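Local structure of probable chemoreceptor (Methyl-accepting chemotaxis) transmembrane protein (Rhizobium meliloti, 6D8V) at residues W72-P77 / S114-D119; T100-K105 / G169-L174; A122-L127 / Q138-E143. The protein senses quaternary ammonium compounds for bacterial chemotaxis, holding 1,1-dimethyl-prolinium (PBE) in a pocket of its sensory domain. All blocks are in the same frame, centred on the assembly; numbering follows the deposited sequence.

Interaction 1 of 3, residues W72-P77 / S114-D119; sequences WFAEEP and STFKAD. With PBE (1,1-dimethyl-prolinium), chain C.
The rings of W72 and F116 each turn one face to the bound 1,1-dimethyl-prolinium. Over the indole of W72 lies the ring carbon CD of PBE, 3.4 Å above the plane and shifted toward the rim, with A74 N in plane at the indole edge; over the phenyl of F116 lies the N-methyl CE. At the edge of F116, near its plane, sits the methyl CB of A74. These are two aromatic walls of the ligand pocket in this PDC (Cache) sensor domain, and a quaternary ammonium ion between such faces is consistent with cation-pi attraction. Both rings are swung in over the pocket by CG lying between the backbone N and the carbonyl carbon, chi1 46° in W72 and 55° in F116. The indole is fixed in its rotation by a hydrogen bond from NE1 to OD1 of D171, and it also meets W124 edge-to-face. Strand 70-75 and residues 114-119, the end of strand 111-115 and the loop after it, share no hydrogen bond; apolar packing joins them. W72 CB lies 4.0 Å from F116 CE1, and A74 CB is 3.8 Å from F116 CE2. The far end of the phenyl reaches the main chain, with F116 CZ 3.7 Å from F73 O.

Interaction 2 of 3, residues T100-K105 / G169-L174; sequences TPYWSK and GVDISL. With PBE (1,1-dimethyl-prolinium), chain C.
Y102 and D171 sit on strands 101-105 and 163-173, which are not neighbours: each pairs antiparallel with strand 70-75 between them, so their backbones stay apart and the side chains alone meet. They do so from opposite directions inside the ligand pocket of the PDC (Cache) sensor domain, the tyrosine ring and the carboxylate turned 66° apart. The phenol is laid across the pocket because its CG is anti to the backbone N (chi1 -178°). One face rests on CB of S104; over the centre of the other is the N-methyl CE of PBE, 3.5 Å above the plane, a placement consistent with cation-pi attraction. The second N-methyl, CF, comes to the hydroxyl end, 3.2 Å from Y102 OH. The same CF lies beside OD2 of D171, so this carboxylate probably helps to balance the fixed positive charge of the ammonium group, for which no hydrogen bond is possible. OD1 of D171, besides its W72 partner, is bonded to OG of S153, and this double hold sets the rotation of the carboxylate and keeps OD2 on the ligand side. A leucine in place of Y102 would probably deprive the methyl CE of its aromatic platform and leave D171 OD2 without the phenol beside it. Y102 OH and D171 OD2 are 3.0 Å apart.

Interaction 3 of 3, residues A122-L127 / Q138-E143; sequences AEWYGL and QPYLAE. With PBE (1,1-dimethyl-prolinium), chain C.
The one hydrogen bond between these two segments runs from Q138 N to E123 OE1, at 2.9 Å. It is moderately bent (140° at the hydrogen), and the N-H meets the carboxylate from above, 35° out of its plane. Together the segments close one side of the ligand pocket in the PDC (Cache) sensor domain: the start of helix 123-131, with A122 at its N-cap position, faces short strand 140-142 and the residues leading into it. E123, extended beyond CG, reaches across from the first turn of the helix, and the aliphatic part of Q138 crosses its carboxylate at a slant, Q138 CG 3.7 Å from E123 OE2. The amide of Q138 then leads away, and its OE1 is hydrogen-bonded to OG of S196.

Deeper in, W124 offers one indole face to the ligand, with PBE CG 3.3 Å above the plane and over its centre, while CB of Y125 backs the other face. Its CG, set between the backbone N and the carbonyl carbon, puts the indole over the ligand. Y140 stands next to it, the two planes nearly parallel (28°) but slid so far that the rings barely overlap; W124 CD1 lies over the phenol face, 4.2 Å from Y140 CZ. Toward the ligand Y140 presents an edge, with PBE CA near the ring plane, and its OH shares a hydrogen bond with OG of S153.

The carboxylate end of PBE takes its hydrogen bonds from main-chain N-H groups. A142 CB packs 3.6 Å from PBE OXT, G144 N gives the ligand a hydrogen bond, and E143 N gives another, nearly straight, to PBE O at 2.7 Å.

How the interactions relate
From the N terminus, the chain passes the long helix 2-45 and enters strand 70-75, where interaction 1 opens. Strand 101-105 opens interaction 2 before 114-119 returns to 72-77 and closes interaction 1, so these two cross. Interaction 3 follows as a short loop, from the helix start at 122-127 to 138-143, nested inside the long loop that interaction 2 closes only at 169-174. Strands 70-75, 101-105, 111-115 and 163-173 belong to one antiparallel sheet, which strand 140-142 joins by way of 149-160; the start of helix 123-131 brings W124 to the pocket. All three contacts touch the same PBE molecule, and the backbone bond from S114 N to Y102 O ties interaction 1 directly to interaction 2.

Interaction 1 of 3, residues W72-P77 / S114-D119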
# COMPACT_ATOMS: atom_id res chain seq x y z
N TRP A 72 9.35 3.34 7.45
CA TRP A 72 10.70 3.53 6.94
C TRP A 72 10.95 5.01 6.66
O TRP A 72 10.06 5.86 6.78
CB TRP A 72 10.93 2.69 5.68
CG TRP A 72 9.81 2.78 4.70
CD1 TRP A 72 8.71 1.97 4.63
CD2 TRP A 72 9.68 3.73 3.64
NE1 TRP A 72 7.91 2.36 3.59
CE2 TRP A 72 8.48 3.44 2.97
CE3 TRP A 72 10.46 4.80 3.19
CZ2 TRP A 72 8.04 4.18 1.87
CZ3 TRP A 72 10.02 5.53 2.11
CH2 TRP A 72 8.82 5.22 1.46
N PHE A 73 12.20 5.30 6.28
CA PHE A 73 12.60 6.63 5.85
C PHE A 73 13.84 6.52 4.98
O PHE A 73 14.88 6.06 5.45
CB PHE A 73 12.86 7.55 7.04
CG PHE A 73 13.61 8.80 6.68
CD1 PHE A 73 12.99 9.78 5.92
CD2 PHE A 73 14.93 8.98 7.05
CE1 PHE A 73 13.67 10.93 5.57
CE2 PHE A 73 15.62 10.13 6.70
CZ PHE A 73 14.99 11.10 5.96
N ALA A 74 13.73 6.95 3.73
CA ALA A 74 14.87 7.06 2.83
C ALA A 74 15.29 8.52 2.75
O ALA A 74 14.48 9.39 2.39
CB ALA A 74 14.54 6.52 1.44
N GLU A 75 16.55 8.79 3.07
CA GLU A 75 17.06 10.14 3.19
C GLU A 75 17.81 10.55 1.93
O GLU A 75 18.70 9.82 1.47
CB GLU A 75 17.98 10.25 4.41
CG GLU A 75 19.05 11.32 4.30
CD GLU A 75 20.44 10.75 4.10
OE1 GLU A 75 20.54 9.57 3.71
OE2 GLU A 75 21.42 11.48 4.35
N GLU A 76 17.46 11.71 1.38
CA GLU A 76 18.23 12.31 0.30
C GLU A 76 19.73 12.26 0.64
O GLU A 76 20.10 12.48 1.80
CB GLU A 76 17.79 13.76 0.08
CG GLU A 76 17.91 14.26 -1.37
CD GLU A 76 16.74 13.82 -2.24
OE1 GLU A 76 15.82 13.17 -1.71
OE2 GLU A 76 16.75 14.13 -3.45
N PRO A 77 20.60 11.99 -0.34
CA PRO A 77 22.00 11.65 -0.01
C PRO A 77 22.72 12.70 0.82
O PRO A 77 22.85 13.86 0.42
CB PRO A 77 22.65 11.50 -1.40
CG PRO A 77 21.76 12.26 -2.32
CD PRO A 77 20.37 12.09 -1.79
N SER A 114 15.56 -3.11 10.02
CA SER A 114 16.19 -3.54 8.78
C SER A 114 16.92 -2.36 8.14
O SER A 114 17.15 -1.32 8.76
CB SER A 114 15.14 -4.14 7.85
OG SER A 114 14.29 -5.03 8.56
N THR A 115 17.31 -2.53 6.88
CA THR A 115 17.88 -1.45 6.09
C THR A 115 17.75 -1.84 4.63
O THR A 115 17.73 -3.03 4.29
CB THR A 115 19.35 -1.17 6.44
OG1 THR A 115 19.45 -0.82 7.83
CG2 THR A 115 19.88 -0.02 5.61
N PHE A 116 17.65 -0.83 3.76
CA PHE A 116 17.32 -1.05 2.36
C PHE A 116 18.17 -0.13 1.49
O PHE A 116 18.83 0.79 1.97
CB PHE A 116 15.83 -0.82 2.11
CG PHE A 116 15.34 0.52 2.55
CD1 PHE A 116 15.07 0.78 3.89
CD2 PHE A 116 15.13 1.53 1.63
CE1 PHE A 116 14.61 2.02 4.29
CE2 PHE A 116 14.67 2.77 2.03
CZ PHE A 116 14.41 3.02 3.36
N LYS A 117 18.14 -0.41 0.19
CA LYS A 117 18.90 0.38 -0.78
C LYS A 117 18.13 1.63 -1.18
O LYS A 117 16.90 1.62 -1.28
CB LYS A 117 19.23 -0.45 -2.03
CG LYS A 117 19.80 0.40 -3.16
CD LYS A 117 20.02 -0.39 -4.45
CE LYS A 117 20.58 0.52 -5.54
NZ LYS A 117 21.01 -0.23 -6.76
N ALA A 118 18.87 2.71 -1.42
CA ALA A 118 18.28 4.01 -1.75
C ALA A 118 18.03 4.09 -3.25
O ALA A 118 18.77 4.73 -4.01
CB ALA A 118 19.18 5.14 -1.27
N ASP A 119 16.96 3.43 -3.69
CA ASP A 119 16.58 3.39 -5.11
C ASP A 119 15.68 4.58 -5.39
O ASP A 119 14.45 4.48 -5.38
CB ASP A 119 15.91 2.07 -5.45
CG ASP A 119 15.72 1.88 -6.94
OD1 ASP A 119 16.15 2.77 -7.71
OD2 ASP A 119 15.13 0.85 -7.35
N PBE C . 10.82 -0.54 2.05
CD PBE C . 10.39 0.66 1.75
CA PBE C . 11.14 -1.09 0.67
CB PBE C . 11.86 0.14 -0.01
CG PBE C . 11.32 1.16 0.50
CE PBE C . 12.03 -0.44 2.90
CF PBE C . 9.77 -1.33 2.71
C PBE C . 11.96 -2.28 0.62
O PBE C . 12.53 -2.60 -0.46
OXT PBE C . 12.09 -3.03 1.63

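Interaction 2 of 3, residues T100-K105 / G169-L174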
# COMPACT_ATOMS: atom_id res chain seq x y z
N THR A 100 19.05 4.84 5.95
CA THR A 100 17.86 4.10 5.52
C THR A 100 17.37 3.19 6.64
O THR A 100 17.55 1.97 6.61
CB THR A 100 18.16 3.28 4.25
OG1 THR A 100 19.40 2.59 4.41
CG2 THR A 100 18.26 4.19 3.04
N PRO A 101 16.73 3.77 7.66
CA PRO A 101 16.15 2.94 8.72
C PRO A 101 14.84 2.31 8.27
O PRO A 101 14.09 2.87 7.47
CB PRO A 101 15.89 3.94 9.85
CG PRO A 101 16.44 5.26 9.39
CD PRO A 101 16.53 5.20 7.90
N TYR A 102 14.57 1.12 8.82
CA TYR A 102 13.36 0.40 8.42
C TYR A 102 12.91 -0.52 9.55
O TYR A 102 13.56 -1.53 9.83
CB TYR A 102 13.63 -0.40 7.15
CG TYR A 102 12.41 -1.15 6.64
CD1 TYR A 102 11.13 -0.67 6.88
CD2 TYR A 102 12.56 -2.33 5.92
CE1 TYR A 102 10.02 -1.36 6.42
CE2 TYR A 102 11.45 -3.01 5.46
CZ TYR A 102 10.19 -2.53 5.71
OH TYR A 102 9.09 -3.22 5.25
N TRP A 103 11.79 -0.18 10.17
CA TRP A 103 11.11 -1.08 11.09
C TRP A 103 10.08 -1.90 10.33
O TRP A 103 9.28 -1.34 9.57
CB TRP A 103 10.43 -0.30 12.22
CG TRP A 103 11.38 0.35 13.18
CD1 TRP A 103 11.76 1.66 13.20
CD2 TRP A 103 12.06 -0.29 14.27
NE1 TRP A 103 12.63 1.88 14.24
CE2 TRP A 103 12.84 0.70 14.90
CE3 TRP A 103 12.10 -1.59 14.77
CZ2 TRP A 103 13.64 0.43 16.01
CZ3 TRP A 103 12.89 -1.86 15.86
CH2 TRP A 103 13.65 -0.86 16.47
N SER A 104 10.10 -3.21 10.52
CA SER A 104 9.22 -4.12 9.80
C SER A 104 8.87 -5.29 10.71
O SER A 104 9.45 -5.46 11.79
CB SER A 104 9.88 -4.62 8.52
OG SER A 104 11.09 -5.31 8.81
N LYS A 105 7.93 -6.10 10.26
CA LYS A 105 7.60 -7.33 10.95
C LYS A 105 8.38 -8.50 10.35
O LYS A 105 8.72 -8.50 9.16
CB LYS A 105 6.11 -7.63 10.90
CG LYS A 105 5.25 -6.46 11.35
CD LYS A 105 4.18 -6.88 12.34
CE LYS A 105 3.34 -5.68 12.71
NZ LYS A 105 2.69 -5.09 11.50
N GLY A 169 7.64 6.74 4.76
CA GLY A 169 6.43 6.04 4.34
C GLY A 169 6.09 4.88 5.25
O GLY A 169 6.84 4.51 6.15
N VAL A 170 4.94 4.28 4.96
CA VAL A 170 4.37 3.18 5.73
C VAL A 170 3.97 2.08 4.75
O VAL A 170 3.70 2.35 3.57
CB VAL A 170 3.15 3.69 6.54
CG1 VAL A 170 2.36 2.55 7.14
CG2 VAL A 170 3.63 4.64 7.62
N ASP A 171 3.94 0.83 5.22
CA ASP A 171 3.69 -0.30 4.32
C ASP A 171 2.42 -1.05 4.70
O ASP A 171 2.09 -1.19 5.88
CB ASP A 171 4.86 -1.30 4.29
CG ASP A 171 6.15 -0.65 3.88
OD1 ASP A 171 6.11 0.38 3.16
OD2 ASP A 171 7.21 -1.16 4.28
N ILE A 172 1.72 -1.54 3.68
CA ILE A 172 0.58 -2.44 3.83
C ILE A 172 0.93 -3.71 3.09
O ILE A 172 1.08 -3.70 1.86
CB ILE A 172 -0.71 -1.82 3.28
CG1 ILE A 172 -0.98 -0.45 3.90
CG2 ILE A 172 -1.88 -2.76 3.53
CD1 ILE A 172 -2.28 0.19 3.44
N SER A 173 1.08 -4.80 3.83
CA SER A 173 1.38 -6.08 3.20
C SER A 173 0.18 -6.56 2.41
O SER A 173 -0.97 -6.36 2.81
CB SER A 173 1.77 -7.11 4.25
OG SER A 173 0.63 -7.65 4.89
N LEU A 174 0.45 -7.18 1.26
CA LEU A 174 -0.66 -7.70 0.47
C LEU A 174 -1.44 -8.76 1.23
O LEU A 174 -2.62 -9.00 0.92
CB LEU A 174 -0.13 -8.26 -0.85
CG LEU A 174 -0.20 -7.36 -2.09
CD1 LEU A 174 0.08 -5.93 -1.74
CD2 LEU A 174 0.79 -7.85 -3.14
N PBE C . 10.82 -0.54 2.05
CD PBE C . 10.39 0.66 1.75
CA PBE C . 11.14 -1.09 0.67
CB PBE C . 11.86 0.14 -0.01
CG PBE C . 11.32 1.16 0.50
CE PBE C . 12.03 -0.44 2.90
CF PBE C . 9.77 -1.33 2.71
C PBE C . 11.96 -2.28 0.62
O PBE C . 12.53 -2.60 -0.46
OXT PBE C . 12.09 -3.03 1.63

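Interaction 3 of 3, residues A122-L127 / Q138-E143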
# COMPACT_ATOMS: atom_id res chain seq x y z
N ALA A 122 12.84 4.33 -7.74
CA ALA A 122 11.79 3.40 -7.40
C ALA A 122 10.50 4.14 -7.09
O ALA A 122 10.50 5.29 -6.64
CB ALA A 122 12.20 2.54 -6.20
N GLU A 123 9.37 3.47 -7.33
CA GLU A 123 8.09 4.13 -7.14
C GLU A 123 7.96 4.69 -5.73
O GLU A 123 7.49 5.82 -5.55
CB GLU A 123 6.96 3.16 -7.45
CG GLU A 123 6.17 3.53 -8.68
CD GLU A 123 4.89 2.75 -8.78
OE1 GLU A 123 4.80 1.68 -8.13
OE2 GLU A 123 3.97 3.20 -9.49
N TRP A 124 8.36 3.93 -4.71
CA TRP A 124 8.11 4.34 -3.34
C TRP A 124 8.85 5.61 -2.97
O TRP A 124 8.43 6.30 -2.03
CB TRP A 124 8.49 3.21 -2.37
CG TRP A 124 9.87 2.70 -2.61
CD1 TRP A 124 10.23 1.63 -3.39
CD2 TRP A 124 11.09 3.24 -2.09
NE1 TRP A 124 11.60 1.47 -3.37
CE2 TRP A 124 12.15 2.45 -2.58
CE3 TRP A 124 11.39 4.32 -1.25
CZ2 TRP A 124 13.48 2.70 -2.26
CZ3 TRP A 124 12.71 4.57 -0.93
CH2 TRP A 124 13.74 3.76 -1.43
N TYR A 125 9.92 5.94 -3.68
CA TYR A 125 10.61 7.22 -3.49
C TYR A 125 10.27 8.25 -4.56
O TYR A 125 9.99 9.41 -4.24
CB TYR A 125 12.13 7.00 -3.47
CG TYR A 125 12.88 8.14 -2.83
CD1 TYR A 125 13.16 9.31 -3.53
CD2 TYR A 125 13.31 8.06 -1.51
CE1 TYR A 125 13.85 10.35 -2.94
CE2 TYR A 125 14.00 9.10 -0.91
CZ TYR A 125 14.26 10.24 -1.63
OH TYR A 125 14.95 11.27 -1.03
N GLY A 126 10.24 7.83 -5.83
CA GLY A 126 10.07 8.79 -6.91
C GLY A 126 8.72 9.48 -6.89
O GLY A 126 8.63 10.71 -7.04
N LEU A 127 7.65 8.71 -6.71
CA LEU A 127 6.30 9.27 -6.80
C LEU A 127 6.12 10.44 -5.85
O LEU A 127 5.75 11.55 -6.27
CB LEU A 127 5.26 8.18 -6.51
CG LEU A 127 5.11 7.04 -7.52
CD1 LEU A 127 3.99 6.11 -7.10
CD2 LEU A 127 4.85 7.59 -8.91
N GLN A 138 2.34 1.05 -6.68
CA GLN A 138 1.88 -0.21 -7.20
C GLN A 138 2.50 -1.33 -6.37
O GLN A 138 3.59 -1.18 -5.82
CB GLN A 138 2.24 -0.38 -8.67
CG GLN A 138 1.45 0.50 -9.63
CD GLN A 138 -0.01 0.10 -9.75
OE1 GLN A 138 -0.41 -0.97 -9.29
NE2 GLN A 138 -0.81 0.95 -10.37
N PRO A 139 1.81 -2.46 -6.26
CA PRO A 139 2.33 -3.55 -5.43
C PRO A 139 3.70 -4.00 -5.90
O PRO A 139 3.93 -4.21 -7.10
CB PRO A 139 1.27 -4.65 -5.58
CG PRO A 139 0.55 -4.32 -6.82
CD PRO A 139 0.55 -2.83 -6.93
N TYR A 140 4.62 -4.13 -4.95
CA TYR A 140 5.99 -4.50 -5.26
C TYR A 140 6.52 -5.39 -4.15
O TYR A 140 6.04 -5.35 -3.01
CB TYR A 140 6.89 -3.27 -5.43
CG TYR A 140 7.18 -2.56 -4.12
CD1 TYR A 140 6.25 -1.68 -3.58
CD2 TYR A 140 8.36 -2.77 -3.43
CE1 TYR A 140 6.50 -1.03 -2.38
CE2 TYR A 140 8.62 -2.13 -2.24
CZ TYR A 140 7.68 -1.26 -1.72
OH TYR A 140 7.93 -0.62 -0.52
N LEU A 141 7.53 -6.19 -4.50
CA LEU A 141 8.19 -7.06 -3.54
C LEU A 141 9.24 -6.27 -2.77
O LEU A 141 10.21 -5.78 -3.36
CB LEU A 141 8.83 -8.25 -4.25
CG LEU A 141 9.81 -9.05 -3.40
CD1 LEU A 141 9.09 -9.67 -2.21
CD2 LEU A 141 10.56 -10.12 -4.19
N ALA A 142 9.06 -6.16 -1.46
CA ALA A 142 9.95 -5.40 -0.60
C ALA A 142 11.29 -6.11 -0.38
O ALA A 142 11.34 -7.34 -0.26
CB ALA A 142 9.28 -5.13 0.75
N GLU A 143 12.36 -5.32 -0.28
CA GLU A 143 13.73 -5.81 -0.12
C GLU A 143 14.15 -5.96 1.34
O GLU A 143 14.67 -7.01 1.73
CB GLU A 143 14.73 -4.86 -0.81
CG GLU A 143 16.16 -5.00 -0.26
CD GLU A 143 17.09 -3.89 -0.72
OE1 GLU A 143 16.72 -3.16 -1.67
OE2 GLU A 143 18.18 -3.73 -0.13
N PBE C . 10.82 -0.54 2.05
CD PBE C . 10.39 0.66 1.75
CA PBE C . 11.14 -1.09 0.67
CB PBE C . 11.86 0.14 -0.01
CG PBE C . 11.32 1.16 0.50
CE PBE C . 12.03 -0.44 2.90
CF PBE C . 9.77 -1.33 2.71
C PBE C . 11.96 -2.28 0.62
O PBE C . 12.53 -2.60 -0.46
OXT PBE C . 12.09 -3.03 1.63